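Local structure of putative fimbrium subunit Fim1C (Bacteroides uniformis, 4K4K) at residues Y41-G45 and D46-G50. The protein is a putative component of the fimbrium tip, part of the filamentous cell-surface appendages that mediate adhesion and biofilm formation. Sequence-based numbering, arbitrary orientation.
Sequences YMLNG and DATDG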
loop_
_atom_site.group_PDB
_atom_site.type_symbol
_atom_site.label_atom_id
_atom_site.label_comp_id
_atom_site.label_asym_id
_atom_site.label_seq_id
_atom_site.Cartn_x
_atom_site.Cartn_y
_atom_site.Cartn_z
ATOM N N TYR A 41 18.388 -1.430 -1.714
ATOM C CA TYR A 41 19.605 -1.652 -0.926
ATOM C C TYR A 41 20.272 -2.913 -1.394
ATOM O O TYR A 41 19.592 -3.940 -1.577
ATOM C CB TYR A 41 19.305 -1.821 0.575
ATOM C CG TYR A 41 18.770 -0.591 1.270
ATOM C CD1 TYR A 41 17.481 -0.128 1.012
ATOM C CD2 TYR A 41 19.491 0.021 2.294
ATOM C CE1 TYR A 41 16.968 0.995 1.668
ATOM C CE2 TYR A 41 18.973 1.117 2.992
ATOM C CZ TYR A 41 17.708 1.599 2.678
ATOM O OH TYR A 41 17.211 2.675 3.365
HETATM N N MSE A 42 21.600 -2.851 -1.532
HETATM C CA MSE A 42 22.415 -4.045 -1.759
HETATM C C MSE A 42 23.065 -4.354 -0.414
HETATM O O MSE A 42 23.709 -3.477 0.162
HETATM C CB MSE A 42 23.464 -3.838 -2.863
HETATM C CG MSE A 42 24.375 -5.043 -3.006
HETATM SE SE MSE A 42 25.492 -4.888 -4.627
HETATM C CE MSE A 42 26.646 -3.575 -4.028
ATOM N N LEU A 43 22.888 -5.571 0.082
ATOM C CA LEU A 43 23.330 -5.967 1.420
ATOM C C LEU A 43 24.396 -7.027 1.403
ATOM O O LEU A 43 24.324 -7.972 0.617
ATOM C CB LEU A 43 22.153 -6.500 2.261
ATOM C CG LEU A 43 20.908 -5.599 2.358
ATOM C CD1 LEU A 43 19.766 -6.335 3.076
ATOM C CD2 LEU A 43 21.256 -4.265 3.098
ATOM N N ASN A 44 25.323 -6.920 2.353
ATOM C CA ASN A 44 26.328 -7.939 2.633
ATOM C C ASN A 44 25.979 -8.370 4.047
ATOM O O ASN A 44 26.360 -7.696 5.000
ATOM C CB ASN A 44 27.737 -7.398 2.495
ATOM C CG ASN A 44 28.769 -8.509 2.504
ATOM O OD1 ASN A 44 28.432 -9.696 2.491
ATOM N ND2 ASN A 44 30.038 -8.156 2.457
ATOM N N GLY A 45 25.160 -9.415 4.172
ATOM C CA GLY A 45 24.583 -9.814 5.446
ATOM C C GLY A 45 23.653 -8.676 5.855
ATOM O O GLY A 45 22.783 -8.273 5.081
ATOM N N ASP A 46 23.870 -8.087 7.038
ATOM C CA ASP A 46 23.014 -6.964 7.473
ATOM C C ASP A 46 23.563 -5.618 7.046
ATOM O O ASP A 46 22.870 -4.598 7.190
ATOM C CB ASP A 46 22.883 -6.964 9.000
ATOM C CG ASP A 46 22.266 -8.214 9.527
ATOM O OD1 ASP A 46 21.063 -8.416 9.289
ATOM O OD2 ASP A 46 23.010 -9.048 10.093
ATOM N N ALA A 47 24.801 -5.594 6.570
ATOM C CA ALA A 47 25.448 -4.326 6.260
ATOM C C ALA A 47 25.071 -3.815 4.892
ATOM O O ALA A 47 24.986 -4.589 3.934
ATOM C CB ALA A 47 26.960 -4.455 6.370
ATOM N N THR A 48 24.856 -2.504 4.797
ATOM C CA THR A 48 24.578 -1.901 3.502
ATOM C C THR A 48 25.899 -1.734 2.744
ATOM O O THR A 48 26.873 -1.202 3.302
ATOM C CB THR A 48 23.844 -0.566 3.676
ATOM O OG1 THR A 48 22.582 -0.809 4.307
ATOM C CG2 THR A 48 23.616 0.122 2.353
ATOM N N ASP A 49 25.950 -2.229 1.504
ATOM C CA ASP A 49 27.153 -2.129 0.689
ATOM C C ASP A 49 27.063 -0.836 -0.081
ATOM O O ASP A 49 26.171 -0.707 -0.941
ATOM C CB ASP A 49 27.297 -3.360 -0.217
ATOM C CG ASP A 49 28.631 -3.465 -0.957
ATOM O OD1 ASP A 49 29.272 -2.414 -1.199
ATOM O OD2 ASP A 49 28.992 -4.578 -1.354
ATOM N N GLY A 50 27.917 0.143 0.283
ATOM C CA GLY A 50 27.847 1.474 -0.329
ATOM C C GLY A 50 26.648 2.255 0.197
ATOM O O GLY A 50 26.177 1.969 1.294
HETATM O O HOH W 1 23.121 -0.301 -1.224
#
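The side chains of Met42 and Asp49 run alongside one another on one face of a tight beta hairpin. Both extend from the backbone with CG anti to N (chi1 175° in Met42, here selenomethionine), and the bend of Met42 at chi3 brings its terminal methyl over the carboxylate, with CE 3.7 Å from Asp49 CG. Beneath them the backbones are joined by a nearly straight hydrogen bond from Asp49 N to Met42 O (2.9 Å). Where the same two residues would make the return bond, a water bridges instead, accepting from Met42 N and donating to Asp49 O. On the other face of the hairpin, Thr48 turns OG1 to the edge of the Tyr41 ring, 3.8 Å from CD2 and in the ring plane, and also meets the CD2 methyl of Leu43, its non-hydrogen-bonded antiparallel partner. The chain reverses through a type II' turn from Asn44 to Ala47, with Gly45 adopting positive phi. This two-residue loop closes with reciprocal bonds: Asn44 N to Ala47 O is short and straight (2.8 Å), whereas Ala47 N approaches Asn44 O from above the carbonyl plane, at 3.1 Å. Two polar ends of the hairpin find partners outside it, Asp49 OD2 in a salt bridge with Arg84 and Tyr41 OH in a hydrogen bond with Asn100. Strand 37-44 thus pairs with strand 47-57 along one edge and, through Tyr41 with Val87 and Leu43 with Asp85, with antiparallel strand 84-90 along the other, while Met42 packs on Phe86 and Ile75.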